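Long-range contact in AgaA (Rhizobium radiobacter, PDB 6HLX), which binds the opine agropinic acid as a periplasmic binding protein and probably delivers it to an ABC transporter for import: residues A[55-68]-A[114-128]. Numbering follows the deposited sequence.
Sequences VSPDAKEFTFHLRQ and KTVKLTLSTPSVAMI. With ZN (zinc ion), chain R.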
loop_
_atom_site.group_PDB
_atom_site.type_symbol
_atom_site.label_atom_id
_atom_site.label_comp_id
_atom_site.label_asym_id
_atom_site.label_seq_id
_atom_site.Cartn_x
_atom_site.Cartn_y
_atom_site.Cartn_z
ATOM N N VAL A 55 10.147 -17.281 16.467
ATOM C CA VAL A 55 9.709 -17.928 15.228
ATOM C C VAL A 55 10.389 -19.287 15.156
ATOM O O VAL A 55 11.617 -19.357 15.281
ATOM C CB VAL A 55 10.034 -17.068 13.976
ATOM C CG1 VAL A 55 9.588 -17.762 12.680
ATOM C CG2 VAL A 55 9.418 -15.664 14.087
ATOM N N SER A 56 9.599 -20.357 14.958
ATOM C CA SER A 56 10.153 -21.704 14.869
ATOM C C SER A 56 11.108 -21.827 13.655
ATOM O O SER A 56 11.024 -21.009 12.736
ATOM C CB SER A 56 9.038 -22.741 14.812
ATOM O OG SER A 56 8.300 -22.630 13.609
ATOM N N PRO A 57 12.053 -22.790 13.664
ATOM C CA PRO A 57 13.030 -22.876 12.553
ATOM C C PRO A 57 12.440 -23.243 11.177
ATOM O O PRO A 57 13.128 -23.105 10.180
ATOM C CB PRO A 57 14.049 -23.907 13.052
ATOM C CG PRO A 57 13.278 -24.742 14.031
ATOM C CD PRO A 57 12.340 -23.788 14.715
ATOM N N ASP A 58 11.177 -23.682 11.126
ATOM C CA ASP A 58 10.474 -23.988 9.870
ATOM C C ASP A 58 9.433 -22.871 9.556
ATOM O O ASP A 58 8.659 -23.014 8.608
ATOM C CB ASP A 58 9.791 -25.356 9.957
ATOM C CG ASP A 58 8.752 -25.511 11.063
ATOM O OD1 ASP A 58 8.575 -24.567 11.855
ATOM O OD2 ASP A 58 8.121 -26.573 11.133
ATOM N N ALA A 59 9.381 -21.795 10.382
ATOM C CA ALA A 59 8.490 -20.647 10.193
ATOM C C ALA A 59 6.999 -21.034 10.158
ATOM O O ALA A 59 6.211 -20.476 9.388
ATOM C CB ALA A 59 8.897 -19.857 8.947
ATOM N N LYS A 60 6.612 -21.980 11.028
ATOM C CA LYS A 60 5.222 -22.420 11.166
ATOM C C LYS A 60 4.604 -22.063 12.521
ATOM O O LYS A 60 3.376 -22.081 12.644
ATOM C CB LYS A 60 5.130 -23.930 10.989
ATOM C CG LYS A 60 4.977 -24.364 9.563
ATOM C CD LYS A 60 4.919 -25.886 9.458
ATOM C CE LYS A 60 3.521 -26.422 9.627
ATOM N NZ LYS A 60 3.480 -27.855 9.238
ATOM N N GLU A 61 5.439 -21.823 13.552
ATOM C CA GLU A 61 4.962 -21.518 14.917
ATOM C C GLU A 61 5.563 -20.202 15.377
ATOM O O GLU A 61 6.776 -19.986 15.223
ATOM C CB GLU A 61 5.319 -22.650 15.898
ATOM C CG GLU A 61 4.597 -23.952 15.582
ATOM C CD GLU A 61 5.047 -25.137 16.412
ATOM O OE1 GLU A 61 4.558 -25.271 17.554
ATOM O OE2 GLU A 61 5.885 -25.931 15.927
ATOM N N PHE A 62 4.719 -19.323 15.938
ATOM C CA PHE A 62 5.127 -17.971 16.331
ATOM C C PHE A 62 4.639 -17.692 17.742
ATOM O O PHE A 62 3.460 -17.912 18.030
ATOM C CB PHE A 62 4.501 -16.946 15.352
ATOM C CG PHE A 62 4.942 -17.097 13.905
ATOM C CD1 PHE A 62 4.456 -18.139 13.110
ATOM C CD2 PHE A 62 5.836 -16.195 13.335
ATOM C CE1 PHE A 62 4.928 -18.328 11.807
ATOM C CE2 PHE A 62 6.294 -16.375 12.024
ATOM C CZ PHE A 62 5.813 -17.420 11.257
ATOM N N THR A 63 5.523 -17.221 18.618
ATOM C CA THR A 63 5.099 -16.849 19.978
ATOM C C THR A 63 5.358 -15.380 20.143
ATOM O O THR A 63 6.475 -14.937 19.898
ATOM C CB THR A 63 5.829 -17.650 21.070
ATOM O OG1 THR A 63 5.559 -19.031 20.882
ATOM C CG2 THR A 63 5.372 -17.255 22.489
ATOM N N PHE A 64 4.360 -14.640 20.617
ATOM C CA PHE A 64 4.505 -13.205 20.888
ATOM C C PHE A 64 4.366 -12.971 22.362
ATOM O O PHE A 64 3.366 -13.400 22.962
ATOM C CB PHE A 64 3.445 -12.386 20.140
ATOM C CG PHE A 64 3.586 -12.551 18.645
ATOM C CD1 PHE A 64 4.399 -11.693 17.910
ATOM C CD2 PHE A 64 2.934 -13.585 17.977
ATOM C CE1 PHE A 64 4.584 -11.881 16.538
ATOM C CE2 PHE A 64 3.113 -13.770 16.602
ATOM C CZ PHE A 64 3.936 -12.915 15.894
ATOM N N HIS A 65 5.371 -12.313 22.956
ATOM C CA HIS A 65 5.340 -11.947 24.371
ATOM C C HIS A 65 4.957 -10.491 24.436
ATOM O O HIS A 65 5.696 -9.631 23.954
ATOM C CB HIS A 65 6.680 -12.246 25.026
ATOM C CG HIS A 65 6.902 -13.713 25.164
ATOM N ND1 HIS A 65 6.180 -14.468 26.075
ATOM C CD2 HIS A 65 7.745 -14.531 24.492
ATOM C CE1 HIS A 65 6.636 -15.706 25.954
ATOM N NE2 HIS A 65 7.575 -15.787 25.019
ATOM N N LEU A 66 3.749 -10.212 24.920
ATOM C CA LEU A 66 3.207 -8.859 24.887
ATOM C C LEU A 66 3.846 -7.899 25.875
ATOM O O LEU A 66 4.083 -8.239 27.031
ATOM C CB LEU A 66 1.670 -8.844 25.052
ATOM C CG LEU A 66 0.852 -9.695 24.078
ATOM C CD1 LEU A 66 -0.634 -9.508 24.347
ATOM C CD2 LEU A 66 1.199 -9.375 22.597
ATOM N N ARG A 67 4.091 -6.684 25.390
ATOM C CA ARG A 67 4.621 -5.564 26.156
ATOM C C ARG A 67 3.511 -5.092 27.106
ATOM O O ARG A 67 2.323 -5.285 26.814
ATOM C CB ARG A 67 4.928 -4.432 25.140
ATOM C CG ARG A 67 5.731 -3.280 25.679
ATOM C CD ARG A 67 5.970 -2.251 24.587
ATOM N NE ARG A 67 6.855 -2.714 23.516
ATOM C CZ ARG A 67 8.182 -2.775 23.603
ATOM N NH1 ARG A 67 8.798 -2.432 24.731
ATOM N NH2 ARG A 67 8.905 -3.176 22.562
ATOM N N GLN A 68 3.881 -4.462 28.222
ATOM C CA GLN A 68 2.887 -3.840 29.095
ATOM C C GLN A 68 2.420 -2.581 28.336
ATOM O O GLN A 68 3.226 -1.701 28.037
ATOM C CB GLN A 68 3.496 -3.453 30.464
ATOM C CG GLN A 68 2.558 -2.609 31.327
ATOM C CD GLN A 68 1.204 -3.229 31.592
ATOM O OE1 GLN A 68 1.088 -4.416 31.934
ATOM N NE2 GLN A 68 0.143 -2.419 31.450
ATOM N N LYS A 114 -0.604 -12.301 28.527
ATOM C CA LYS A 114 0.510 -11.637 27.848
ATOM C C LYS A 114 1.223 -12.493 26.812
ATOM O O LYS A 114 2.325 -12.132 26.383
ATOM C CB LYS A 114 1.514 -11.093 28.882
ATOM C CG LYS A 114 0.938 -10.013 29.825
ATOM C CD LYS A 114 0.161 -8.914 29.087
ATOM C CE LYS A 114 -0.601 -7.999 30.021
ATOM N NZ LYS A 114 0.290 -6.968 30.602
ATOM N N THR A 115 0.584 -13.570 26.349
ATOM C CA THR A 115 1.202 -14.442 25.351
ATOM C C THR A 115 0.204 -14.851 24.287
ATOM O O THR A 115 -0.894 -15.290 24.621
ATOM C CB THR A 115 1.787 -15.710 26.024
ATOM O OG1 THR A 115 2.573 -15.349 27.170
ATOM C CG2 THR A 115 2.600 -16.582 25.060
ATOM N N VAL A 116 0.604 -14.719 23.018
ATOM C CA VAL A 116 -0.172 -15.146 21.849
ATOM C C VAL A 116 0.707 -16.118 21.075
ATOM O O VAL A 116 1.855 -15.799 20.782
ATOM C CB VAL A 116 -0.558 -13.975 20.910
ATOM C CG1 VAL A 116 -1.430 -14.464 19.743
ATOM C CG2 VAL A 116 -1.244 -12.870 21.665
ATOM N N LYS A 117 0.151 -17.264 20.684
ATOM C CA LYS A 117 0.896 -18.219 19.875
ATOM C C LYS A 117 0.109 -18.505 18.607
ATOM O O LYS A 117 -1.065 -18.866 18.695
ATOM C CB LYS A 117 1.091 -19.529 20.640
ATOM C CG LYS A 117 1.895 -19.410 21.926
ATOM C CD LYS A 117 2.316 -20.803 22.426
ATOM C CE LYS A 117 1.264 -21.531 23.233
ATOM N NZ LYS A 117 1.782 -22.814 23.779
ATOM N N LEU A 118 0.759 -18.374 17.441
ATOM C CA LEU A 118 0.151 -18.697 16.151
ATOM C C LEU A 118 0.765 -19.973 15.621
ATOM O O LEU A 118 1.965 -20.214 15.786
ATOM C CB LEU A 118 0.388 -17.578 15.107
ATOM C CG LEU A 118 0.026 -16.155 15.524
ATOM C CD1 LEU A 118 0.362 -15.167 14.406
ATOM C CD2 LEU A 118 -1.432 -16.042 15.962
ATOM N N THR A 119 -0.067 -20.805 14.991
ATOM C CA THR A 119 0.381 -21.987 14.277
ATOM C C THR A 119 -0.173 -21.797 12.873
ATOM O O THR A 119 -1.361 -21.485 12.717
ATOM C CB THR A 119 -0.086 -23.304 14.906
ATOM O OG1 THR A 119 0.359 -23.359 16.264
ATOM C CG2 THR A 119 0.478 -24.518 14.158
ATOM N N LEU A 120 0.685 -21.957 11.864
ATOM C CA LEU A 120 0.275 -21.817 10.468
ATOM C C LEU A 120 0.020 -23.183 9.845
ATOM O O LEU A 120 0.642 -24.171 10.238
ATOM C CB LEU A 120 1.350 -21.082 9.647
ATOM C CG LEU A 120 1.919 -19.748 10.178
ATOM C CD1 LEU A 120 2.788 -19.085 9.102
ATOM C CD2 LEU A 120 0.823 -18.805 10.654
ATOM N N SER A 121 -0.887 -23.231 8.850
ATOM C CA SER A 121 -1.191 -24.461 8.127
ATOM C C SER A 121 -0.050 -24.767 7.132
ATOM O O SER A 121 0.196 -25.934 6.816
ATOM C CB SER A 121 -2.549 -24.351 7.431
ATOM O OG SER A 121 -2.667 -23.124 6.724
ATOM N N THR A 122 0.628 -23.703 6.614
ATOM C CA THR A 122 1.795 -23.824 5.719
ATOM C C THR A 122 2.862 -22.821 6.202
ATOM O O THR A 122 2.491 -21.760 6.699
ATOM C CB THR A 122 1.417 -23.563 4.236
ATOM O OG1 THR A 122 0.760 -22.292 4.110
ATOM C CG2 THR A 122 0.557 -24.686 3.629
ATOM N N PRO A 123 4.173 -23.097 6.034
ATOM C CA PRO A 123 5.184 -22.144 6.536
ATOM C C PRO A 123 5.186 -20.810 5.827
ATOM O O PRO A 123 4.822 -20.724 4.646
ATOM C CB PRO A 123 6.512 -22.855 6.287
ATOM C CG PRO A 123 6.175 -24.292 6.060
ATOM C CD PRO A 123 4.808 -24.307 5.460
ATOM N N SER A 124 5.587 -19.759 6.558
ATOM C CA SER A 124 5.721 -18.433 5.966
ATOM C C SER A 124 6.806 -17.634 6.662
ATOM O O SER A 124 6.613 -17.147 7.796
ATOM C CB SER A 124 4.412 -17.658 5.973
ATOM O OG SER A 124 4.656 -16.397 5.365
ATOM N N VAL A 125 7.913 -17.414 5.942
ATOM C CA VAL A 125 9.003 -16.560 6.439
ATOM C C VAL A 125 8.575 -15.053 6.340
ATOM O O VAL A 125 9.338 -14.182 6.761
ATOM C CB VAL A 125 10.318 -16.809 5.647
ATOM C CG1 VAL A 125 10.809 -18.248 5.846
ATOM C CG2 VAL A 125 10.137 -16.481 4.157
ATOM N N ALA A 126 7.394 -14.761 5.745
ATOM C CA ALA A 126 6.896 -13.383 5.577
ATOM C C ALA A 126 5.787 -13.015 6.576
ATOM O O ALA A 126 5.293 -11.890 6.544
ATOM C CB ALA A 126 6.387 -13.194 4.161
ATOM N N MET A 127 5.354 -13.970 7.418
ATOM C CA MET A 127 4.267 -13.731 8.368
ATOM C C MET A 127 4.553 -12.541 9.279
ATOM O O MET A 127 3.645 -11.737 9.520
ATOM C CB MET A 127 3.961 -14.998 9.185
ATOM C CG MET A 127 2.742 -14.870 10.119
ATOM S SD MET A 127 1.235 -14.295 9.275
ATOM C CE MET A 127 0.934 -15.628 8.139
ATOM N N ILE A 128 5.794 -12.426 9.814
ATOM C CA ILE A 128 6.098 -11.275 10.692
ATOM C C ILE A 128 5.900 -9.949 9.923
ATOM O O ILE A 128 5.298 -8.995 10.445
ATOM C CB ILE A 128 7.526 -11.392 11.309
ATOM C CG1 ILE A 128 7.612 -12.580 12.299
ATOM C CG2 ILE A 128 7.960 -10.097 11.996
ATOM C CD1 ILE A 128 6.786 -12.425 13.606
HETATM ZN ZN ZN R . 8.635 -17.462 24.498
HETATM O O HOH W 1 4.578 -13.225 27.949
HETATM O O HOH W 2 -0.113 -5.331 28.111
#
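Phe62 and Phe64 hold CG anti to their carbonyl carbons (chi1 -62° in both), and their rings reach Leu118, Leu120, Met127 and Ile128. Phe62 CE1 lies 3.5 Å from Leu120 CD1. Met127 CG sits over one face of the Phe62 ring, offset toward the rim, while Ser124 O meets the edge in plane, 3.6 Å from CZ. Ile128 CD1 touches both rings, at the edge of Phe62 near CD2 and 3.7 Å from Phe64 CZ. Leu118 CD1 touches Phe64 CE2. The backbones are adjacent antiparallel strands, 61-66 and 115-120, the third and fourth strands of a five-stranded antiparallel sheet. Phe62 and Leu118 form a hydrogen-bonded pair, as do Phe64 and Val116. Leu120 N to Lys60 O and Leu66 N to Lys114 O extend the ladder. Past the strands, Ser124 N donates to Ala59 O (3.0 Å), which ties the chain entering helix 127-131 to the turn Ser56-Ala59. Lys60 lays its CG against Pro123 CG, side by side.

The other face carries Glu61, Thr63, His65, Thr115, Lys117 and Thr119. Thr63 CG2 packs on Thr115 CG2. His65 NE2 binds zinc at 2.0 Å, and Glu54 of strand 45-55 is a further ligand. Water 1 lies in the His65 ring plane, accepts from ND1 (2.8 Å) and donates to Lys114 O. Thr115 OG1 is hydrogen-bonded to Asp112 OD1. The chemistry thus divides the sheet: an apolar face covered by helices 79-90 and 127-131, and a polar face where zinc at NE2 and the water at ND1 together would fix the imidazole's rotation and the water probably favours the ND1-protonated form that presents NE2 to the metal.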